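Local structure of galactose mutarotase related enzyme (Lactobacillus acidophilus, 3DCD) at residues I5-I14 / Y115-E123; M163-L174 / D202-D213. The protein probably binds carbohydrate and may act as a sugar isomerase of the aldose 1-epimerase (galactose mutarotase) family, although its precise function is not established. One frame throughout, in Å; residues are numbered along the deposited sequence. Where two conformers were deposited one is given.

Contact 1: residues I5-I14 / Y115-E123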
# COMPACT_ATOMS: atom_id res chain seq x y z
N ILE A 5 8.31 11.95 12.67
CA ILE A 5 7.98 11.26 13.92
C ILE A 5 9.14 10.29 14.19
O ILE A 5 9.72 9.74 13.25
CB ILE A 5 6.58 10.54 13.91
CG1 ILE A 5 6.48 9.45 12.83
CG2 ILE A 5 5.44 11.58 13.74
CD1 ILE A 5 5.25 8.52 12.94
N GLU A 6 9.49 10.11 15.45
CA GLU A 6 10.71 9.37 15.78
C GLU A 6 10.77 8.91 17.21
O GLU A 6 10.12 9.47 18.10
CB GLU A 6 11.97 10.21 15.45
CG GLU A 6 12.18 11.43 16.31
CD GLU A 6 13.49 12.14 16.00
OE1 GLU A 6 13.49 13.38 15.85
OE2 GLU A 6 14.53 11.47 15.91
N ASN A 7 11.55 7.86 17.43
CA ASN A 7 11.89 7.42 18.78
C ASN A 7 13.33 6.92 18.78
O ASN A 7 14.08 7.21 17.84
CB ASN A 7 10.91 6.35 19.29
CG ASN A 7 10.74 5.17 18.33
OD1 ASN A 7 9.68 4.56 18.28
ND2 ASN A 7 11.77 4.86 17.56
N ASN A 8 13.70 6.17 19.82
CA ASN A 8 15.03 5.62 19.94
C ASN A 8 15.37 4.48 18.96
O ASN A 8 16.53 4.05 18.90
CB ASN A 8 15.27 5.13 21.38
CG ASN A 8 15.33 6.27 22.39
OD1 ASN A 8 15.59 7.43 22.05
ND2 ASN A 8 15.12 5.93 23.66
N MSE A 9 14.37 4.00 18.22
CA MSE A 9 14.54 2.88 17.29
C MSE A 9 14.56 3.33 15.82
O MSE A 9 15.43 2.90 15.05
CB MSE A 9 13.43 1.84 17.48
CG MSE A 9 13.29 1.27 18.90
SE MSE A 9 14.86 0.24 19.42
CE MSE A 9 14.75 -1.19 18.04
N ILE A 10 13.58 4.14 15.44
CA ILE A 10 13.38 4.49 14.02
C ILE A 10 12.96 5.97 13.88
O ILE A 10 12.38 6.55 14.79
CB ILE A 10 12.39 3.52 13.27
CG1 ILE A 10 10.99 3.49 13.90
CG2 ILE A 10 12.94 2.05 13.17
CD1 ILE A 10 9.97 2.66 13.05
N LYS A 11 13.32 6.56 12.75
CA LYS A 11 12.96 7.95 12.46
C LYS A 11 12.28 7.96 11.10
O LYS A 11 12.82 7.42 10.12
CB LYS A 11 14.19 8.86 12.45
CG LYS A 11 13.91 10.34 12.16
CD LYS A 11 15.20 11.15 12.15
CE LYS A 11 14.93 12.65 12.16
NZ LYS A 11 16.20 13.46 12.36
N VAL A 12 11.10 8.57 11.06
CA VAL A 12 10.22 8.48 9.90
C VAL A 12 9.92 9.89 9.43
O VAL A 12 9.56 10.76 10.24
CB VAL A 12 8.89 7.76 10.24
CG1 VAL A 12 8.00 7.63 8.99
CG2 VAL A 12 9.16 6.36 10.84
N VAL A 13 10.06 10.11 8.13
CA VAL A 13 9.72 11.39 7.52
C VAL A 13 8.54 11.19 6.57
O VAL A 13 8.57 10.28 5.73
CB VAL A 13 10.90 11.99 6.73
CG1 VAL A 13 10.48 13.31 6.08
CG2 VAL A 13 12.11 12.20 7.63
N ILE A 14 7.53 12.05 6.68
CA ILE A 14 6.32 11.91 5.88
C ILE A 14 5.89 13.26 5.30
O ILE A 14 5.95 14.28 5.98
CB ILE A 14 5.16 11.35 6.74
CG1 ILE A 14 5.63 10.12 7.53
CG2 ILE A 14 3.97 11.01 5.86
CD1 ILE A 14 5.04 10.03 8.90
N TYR A 115 -0.13 7.91 11.14
CA TYR A 115 1.10 7.14 11.31
C TYR A 115 1.53 7.26 12.75
O TYR A 115 1.56 8.37 13.30
CB TYR A 115 2.21 7.71 10.43
CG TYR A 115 1.96 7.57 8.95
CD1 TYR A 115 1.48 8.64 8.21
CD2 TYR A 115 2.23 6.37 8.30
CE1 TYR A 115 1.25 8.51 6.84
CE2 TYR A 115 2.01 6.21 6.93
CZ TYR A 115 1.52 7.29 6.21
OH TYR A 115 1.30 7.14 4.87
N ASN A 116 1.87 6.14 13.37
CA ASN A 116 2.37 6.20 14.72
C ASN A 116 3.41 5.13 15.01
O ASN A 116 3.40 4.06 14.39
CB ASN A 116 1.23 6.21 15.73
CG ASN A 116 0.58 4.88 15.89
OD1 ASN A 116 1.12 3.99 16.55
ND2 ASN A 116 -0.61 4.72 15.29
N LEU A 117 4.32 5.45 15.93
CA LEU A 117 5.43 4.57 16.30
C LEU A 117 5.26 3.88 17.64
O LEU A 117 4.78 4.48 18.61
CB LEU A 117 6.74 5.35 16.36
CG LEU A 117 7.27 5.91 15.05
CD1 LEU A 117 8.49 6.77 15.29
CD2 LEU A 117 7.59 4.75 14.12
N MSE A 118 5.70 2.63 17.66
CA MSE A 118 5.86 1.82 18.87
C MSE A 118 7.16 1.05 18.67
O MSE A 118 7.18 0.12 17.86
CB MSE A 118 4.68 0.84 18.97
CG MSE A 118 4.83 -0.25 20.02
SE MSE A 118 4.07 0.26 21.73
CE MSE A 118 2.17 0.20 21.25
N ASN A 119 8.23 1.42 19.36
CA ASN A 119 9.52 0.80 19.11
C ASN A 119 9.87 0.84 17.62
O ASN A 119 9.74 1.90 16.99
CB ASN A 119 9.55 -0.62 19.68
CG ASN A 119 9.42 -0.64 21.20
OD1 ASN A 119 9.00 -1.64 21.78
ND2 ASN A 119 9.80 0.45 21.83
N ASN A 120 10.28 -0.28 17.04
CA ASN A 120 10.60 -0.29 15.62
C ASN A 120 9.40 -0.62 14.72
O ASN A 120 9.58 -1.03 13.56
CB ASN A 120 11.79 -1.23 15.33
CG ASN A 120 11.45 -2.67 15.58
OD1 ASN A 120 10.58 -2.99 16.42
ND2 ASN A 120 12.12 -3.58 14.85
N LEU A 121 8.20 -0.44 15.26
CA LEU A 121 6.95 -0.69 14.53
C LEU A 121 6.25 0.63 14.16
O LEU A 121 6.04 1.50 15.00
CB LEU A 121 5.99 -1.60 15.33
CG LEU A 121 4.69 -2.06 14.64
CD1 LEU A 121 4.20 -3.39 15.15
CD2 LEU A 121 3.58 -0.99 14.75
N LEU A 122 5.89 0.73 12.88
CA LEU A 122 5.19 1.87 12.34
C LEU A 122 3.81 1.42 11.85
O LEU A 122 3.71 0.55 10.98
CB LEU A 122 5.98 2.46 11.16
CG LEU A 122 5.32 3.58 10.33
CD1 LEU A 122 5.05 4.81 11.19
CD2 LEU A 122 6.28 3.94 9.17
N GLU A 123 2.76 2.04 12.39
CA GLU A 123 1.40 1.83 11.91
C GLU A 123 1.06 2.84 10.83
O GLU A 123 1.45 4.01 10.92
CB GLU A 123 0.41 2.00 13.06
CG GLU A 123 0.50 0.94 14.13
CD GLU A 123 -0.61 1.05 15.17
OE1 GLU A 123 -1.38 2.05 15.17
OE2 GLU A 123 -0.70 0.13 16.00
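Ile5, Ile10, Val12 and Ile14 pack against Tyr115, Leu117 and Leu122 where two beta hairpins from different antiparallel sheets lie face to face, strand axes 10-14 and 115-118 9.2 Å apart, as in the beta-sandwich of the galactose mutarotase fold. Each hairpin is closed by its own backbone bonds, such as Val12 N to Ile5 O, and a type II' turn from Met118 to Leu121 links the second pair of strands.

Apolar packing does the joining. Leu117 sits at the middle: CD2 presses on Ile10 CD1 at 3.3 Å, tighter than usual carbon contact, while CD1 lies 3.5 Å from Glu6 CA. Ile10 reaches it with CG1 set between backbone N and carbonyl carbon (chi1 59°). Val12 and Leu122 meet tip to tip, CG1 to CD2 at 4.1 Å. Ile5 CD1 touches Leu117 CG at 3.9 Å and also reaches Tyr115 CB.

At the turn end, selenomethionine Met9 has CG near the backbone of Asn119 in one of two modelled conformers; its tip is doubtful. Asn120 ND2 is bonded to Tyr291 O.

At the other end the Tyr115 hydroxyl is anchored on Ala19 O, and Ile14 CG2 approaches the ring obliquely, 3.8 Å from Tyr115 CE1.

Contact 2: residues M163-L174 / D202-D213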
# COMPACT_ATOMS: atom_id res chain seq x y z
N MSE A 163 5.06 -15.55 3.63
CA MSE A 163 3.79 -15.17 4.22
C MSE A 163 3.40 -16.09 5.37
O MSE A 163 3.57 -17.31 5.29
CB MSE A 163 2.72 -15.15 3.14
CG MSE A 163 3.13 -14.30 1.96
SE MSE A 163 1.71 -14.16 0.64
CE MSE A 163 0.39 -13.40 1.80
N HIS A 164 2.93 -15.49 6.45
CA HIS A 164 2.43 -16.24 7.58
C HIS A 164 0.95 -15.85 7.80
O HIS A 164 0.60 -14.70 7.61
CB HIS A 164 3.28 -15.95 8.82
CG HIS A 164 4.74 -16.26 8.62
ND1 HIS A 164 5.64 -15.34 8.12
CD2 HIS A 164 5.44 -17.40 8.84
CE1 HIS A 164 6.84 -15.90 8.05
NE2 HIS A 164 6.74 -17.14 8.48
N PRO A 165 0.08 -16.83 8.12
CA PRO A 165 0.31 -18.29 8.24
C PRO A 165 0.79 -18.87 6.92
O PRO A 165 0.50 -18.30 5.87
CB PRO A 165 -1.09 -18.85 8.54
CG PRO A 165 -1.88 -17.70 9.04
CD PRO A 165 -1.33 -16.48 8.36
N SER A 166 1.52 -19.99 6.99
CA SER A 166 2.11 -20.61 5.81
C SER A 166 1.07 -21.51 5.17
O SER A 166 1.03 -22.72 5.44
CB SER A 166 3.34 -21.44 6.18
OG SER A 166 4.43 -20.60 6.55
N VAL A 167 0.23 -20.91 4.34
CA VAL A 167 -0.80 -21.66 3.65
C VAL A 167 -0.82 -21.22 2.21
O VAL A 167 -0.49 -20.07 1.91
CB VAL A 167 -2.20 -21.47 4.27
CG1 VAL A 167 -2.21 -22.04 5.71
CG2 VAL A 167 -2.64 -20.00 4.26
N THR A 168 -1.21 -22.14 1.32
CA THR A 168 -1.40 -21.82 -0.08
C THR A 168 -2.60 -20.88 -0.21
O THR A 168 -3.64 -21.09 0.44
CB THR A 168 -1.56 -23.11 -0.90
OG1 THR A 168 -0.31 -23.82 -0.89
CG2 THR A 168 -1.84 -22.78 -2.34
N ARG A 169 -2.45 -19.84 -1.03
CA ARG A 169 -3.46 -18.82 -1.19
C ARG A 169 -3.78 -18.60 -2.66
O ARG A 169 -2.95 -18.86 -3.54
CB ARG A 169 -2.98 -17.48 -0.59
CG ARG A 169 -2.93 -17.43 0.94
CD ARG A 169 -2.14 -16.18 1.37
NE ARG A 169 -2.05 -16.00 2.83
CZ ARG A 169 -1.10 -16.51 3.61
NH1 ARG A 169 -0.15 -17.30 3.12
NH2 ARG A 169 -1.12 -16.24 4.92
N VAL A 170 -4.98 -18.09 -2.94
CA VAL A 170 -5.39 -17.87 -4.33
C VAL A 170 -4.69 -16.63 -4.86
O VAL A 170 -4.74 -15.57 -4.21
CB VAL A 170 -6.91 -17.70 -4.45
CG1 VAL A 170 -7.31 -17.42 -5.90
CG2 VAL A 170 -7.63 -18.95 -3.93
N ARG A 171 -4.00 -16.76 -5.99
CA ARG A 171 -3.44 -15.59 -6.69
C ARG A 171 -4.42 -15.14 -7.75
O ARG A 171 -4.98 -15.97 -8.48
CB ARG A 171 -2.12 -15.94 -7.39
CG ARG A 171 -1.47 -14.75 -8.11
CD ARG A 171 -0.38 -15.20 -9.07
NE ARG A 171 -0.08 -14.17 -10.07
CZ ARG A 171 0.93 -14.25 -10.92
NH1 ARG A 171 1.72 -15.32 -10.90
NH2 ARG A 171 1.15 -13.28 -11.79
N ILE A 172 -4.61 -13.83 -7.87
CA ILE A 172 -5.42 -13.26 -8.94
C ILE A 172 -4.49 -12.62 -9.96
O ILE A 172 -3.92 -11.56 -9.67
CB ILE A 172 -6.41 -12.19 -8.44
CG1 ILE A 172 -7.19 -12.70 -7.21
CG2 ILE A 172 -7.36 -11.73 -9.60
CD1 ILE A 172 -8.04 -11.63 -6.50
N PRO A 173 -4.33 -13.24 -11.14
CA PRO A 173 -3.37 -12.64 -12.06
C PRO A 173 -3.91 -11.38 -12.71
O PRO A 173 -5.13 -11.22 -12.87
CB PRO A 173 -3.14 -13.74 -13.12
CG PRO A 173 -4.02 -14.86 -12.78
CD PRO A 173 -4.98 -14.43 -11.71
N LEU A 174 -3.00 -10.47 -13.08
CA LEU A 174 -3.38 -9.26 -13.80
C LEU A 174 -3.12 -9.44 -15.29
O LEU A 174 -2.11 -10.00 -15.67
CB LEU A 174 -2.60 -8.04 -13.30
CG LEU A 174 -3.01 -7.36 -12.00
CD1 LEU A 174 -1.87 -6.53 -11.45
CD2 LEU A 174 -4.24 -6.50 -12.21
N ASP A 202 4.68 -10.07 -15.38
CA ASP A 202 3.24 -10.01 -15.63
C ASP A 202 2.52 -9.12 -14.62
O ASP A 202 1.36 -9.38 -14.28
CB ASP A 202 2.64 -11.42 -15.60
CG ASP A 202 3.19 -12.30 -16.69
OD1 ASP A 202 3.53 -11.80 -17.77
OD2 ASP A 202 3.31 -13.51 -16.45
N ASP A 203 3.22 -8.10 -14.13
CA ASP A 203 2.68 -7.12 -13.17
C ASP A 203 2.56 -7.73 -11.74
O ASP A 203 3.15 -8.78 -11.46
CB ASP A 203 1.34 -6.57 -13.69
CG ASP A 203 1.06 -5.16 -13.25
OD1 ASP A 203 1.53 -4.73 -12.16
OD2 ASP A 203 0.34 -4.48 -14.00
N ALA A 204 1.83 -7.06 -10.86
CA ALA A 204 1.75 -7.37 -9.43
C ALA A 204 1.27 -8.79 -9.16
O ALA A 204 0.42 -9.30 -9.88
CB ALA A 204 0.82 -6.37 -8.72
N LEU A 205 1.83 -9.41 -8.12
CA LEU A 205 1.34 -10.68 -7.62
C LEU A 205 0.25 -10.33 -6.60
O LEU A 205 0.52 -9.64 -5.63
CB LEU A 205 2.49 -11.47 -6.97
CG LEU A 205 3.74 -11.65 -7.82
CD1 LEU A 205 4.89 -12.32 -7.02
CD2 LEU A 205 3.42 -12.45 -9.08
N ILE A 206 -0.98 -10.80 -6.83
CA ILE A 206 -2.10 -10.43 -5.98
C ILE A 206 -2.62 -11.65 -5.28
O ILE A 206 -3.03 -12.61 -5.95
CB ILE A 206 -3.27 -9.76 -6.79
CG1 ILE A 206 -2.77 -8.51 -7.52
CG2 ILE A 206 -4.46 -9.44 -5.85
CD1 ILE A 206 -3.79 -7.90 -8.51
N TYR A 207 -2.61 -11.62 -3.94
CA TYR A 207 -3.05 -12.77 -3.14
C TYR A 207 -4.29 -12.45 -2.33
O TYR A 207 -4.40 -11.39 -1.71
CB TYR A 207 -1.91 -13.29 -2.24
CG TYR A 207 -0.67 -13.68 -3.02
CD1 TYR A 207 -0.64 -14.85 -3.78
CD2 TYR A 207 0.46 -12.85 -3.04
CE1 TYR A 207 0.49 -15.20 -4.51
CE2 TYR A 207 1.59 -13.18 -3.77
CZ TYR A 207 1.60 -14.36 -4.48
OH TYR A 207 2.73 -14.69 -5.21
N GLU A 208 -5.25 -13.37 -2.38
CA GLU A 208 -6.45 -13.31 -1.58
C GLU A 208 -6.07 -13.70 -0.16
O GLU A 208 -5.51 -14.77 0.05
CB GLU A 208 -7.50 -14.27 -2.15
CG GLU A 208 -8.08 -13.78 -3.51
CD GLU A 208 -9.19 -14.68 -4.05
OE1 GLU A 208 -9.47 -15.75 -3.45
OE2 GLU A 208 -9.78 -14.30 -5.09
N LEU A 209 -6.38 -12.81 0.79
CA LEU A 209 -6.08 -13.03 2.20
C LEU A 209 -7.35 -13.38 2.98
O LEU A 209 -8.45 -12.98 2.59
CB LEU A 209 -5.44 -11.79 2.81
CG LEU A 209 -4.10 -11.38 2.19
CD1 LEU A 209 -3.54 -10.14 2.85
CD2 LEU A 209 -3.09 -12.52 2.33
N ARG A 210 -7.17 -14.13 4.06
CA ARG A 210 -8.25 -14.54 4.92
C ARG A 210 -7.82 -14.30 6.37
O ARG A 210 -6.62 -14.46 6.68
CB ARG A 210 -8.54 -16.03 4.69
CG ARG A 210 -9.00 -16.38 3.27
CD ARG A 210 -9.17 -17.90 3.09
NE ARG A 210 -10.13 -18.43 4.06
CZ ARG A 210 -11.45 -18.31 3.97
NH1 ARG A 210 -12.01 -17.70 2.93
NH2 ARG A 210 -12.22 -18.82 4.93
N GLY A 211 -8.77 -13.95 7.24
CA GLY A 211 -8.50 -13.73 8.66
C GLY A 211 -7.72 -12.44 8.92
O GLY A 211 -7.57 -11.61 8.01
N ASN A 212 -7.20 -12.28 10.13
CA ASN A 212 -6.46 -11.05 10.45
C ASN A 212 -5.06 -11.23 11.00
O ASN A 212 -4.49 -10.32 11.64
CB ASN A 212 -7.29 -10.13 11.36
CG ASN A 212 -7.95 -10.87 12.51
OD1 ASN A 212 -9.13 -10.63 12.82
ND2 ASN A 212 -7.20 -11.78 13.14
N ASP A 213 -4.48 -12.38 10.73
CA ASP A 213 -3.16 -12.70 11.28
C ASP A 213 -2.10 -12.76 10.22
O ASP A 213 -1.02 -13.29 10.45
CB ASP A 213 -3.18 -14.01 12.11
CG ASP A 213 -3.70 -15.22 11.32
OD1 ASP A 213 -4.23 -15.08 10.19
OD2 ASP A 213 -3.58 -16.33 11.88
O HOH W 1 -4.47 -15.44 4.29
O HOH W 2 -6.57 -17.36 -0.57
O HOH W 3 -1.23 -11.66 -9.53
O HOH W 4 -0.09 -10.41 -12.43
O HOH W 5 3.64 -14.13 -13.10
O HOH W 6 -0.24 -8.15 -16.77
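This is a single antiparallel bridge, the non-hydrogen-bonded pair Arg171 and Tyr207, where strand 205-208 meets strand 169-175, the strand segments inclined at 140°. Two bonds flank the bridge: Glu208 N to Val170 O, 2.9 Å and nearly straight at 175°, and Ile172 N to Ile206 O, 2.8 Å. Beyond them water takes over; one molecule joins Val170 N to Glu208 O, and another is held by Arg171 NE and Ile206 N.

Arg171 extends alongside strand 205-208, against its direction, CG anti to the backbone N (chi1 -178°), which lays the guanidinium over Leu205: CD2 sits against the centre of one face, 3.6 Å from Arg171 CZ. Two waters occupy the edge of that group. The bridge thus ties the small sheet of strands 178-179, 169-175 and 185-187 to the sheet carrying 205-208 and 236-240.

Leu174 CG packs on Ile206 CD1 at 3.6 Å, and Leu174 CD1 lies against Ala204 CB. Glu208 lies beside Val170, and its OE2 forms a salt bridge with Arg184. Selenomethionine Met163 makes a Met-aromatic contact, SE 4.6 Å from the Tyr207 ring centroid and oblique to it; its CE lies over one face of the Arg169 guanidinium, off toward the rim, and Val167 CG2 over the centre of the opposite face.

Overall arrangement
All of contact 1 comes earlier in the sequence than contact 2, and their centres are about 27 Å apart, nearest atoms about 12 Å. They do not touch, yet both reach the large antiparallel sheet: contact 1 through strands 109-118 and 121-130, contact 2 through strand 159-164, with strands 282-292, 226-232 and 214-220 lying between in the sheet order. Contact 1 packs the N-terminal three-stranded sheet against this sheet, whereas contact 2 bridges a three-stranded sheet to a six-stranded one toward the 193-194 edge of the large sheet. Contact 1 thus sets one layer on the large sheet, and contact 2 ties two other sheets together beside it, within one mainly beta framework.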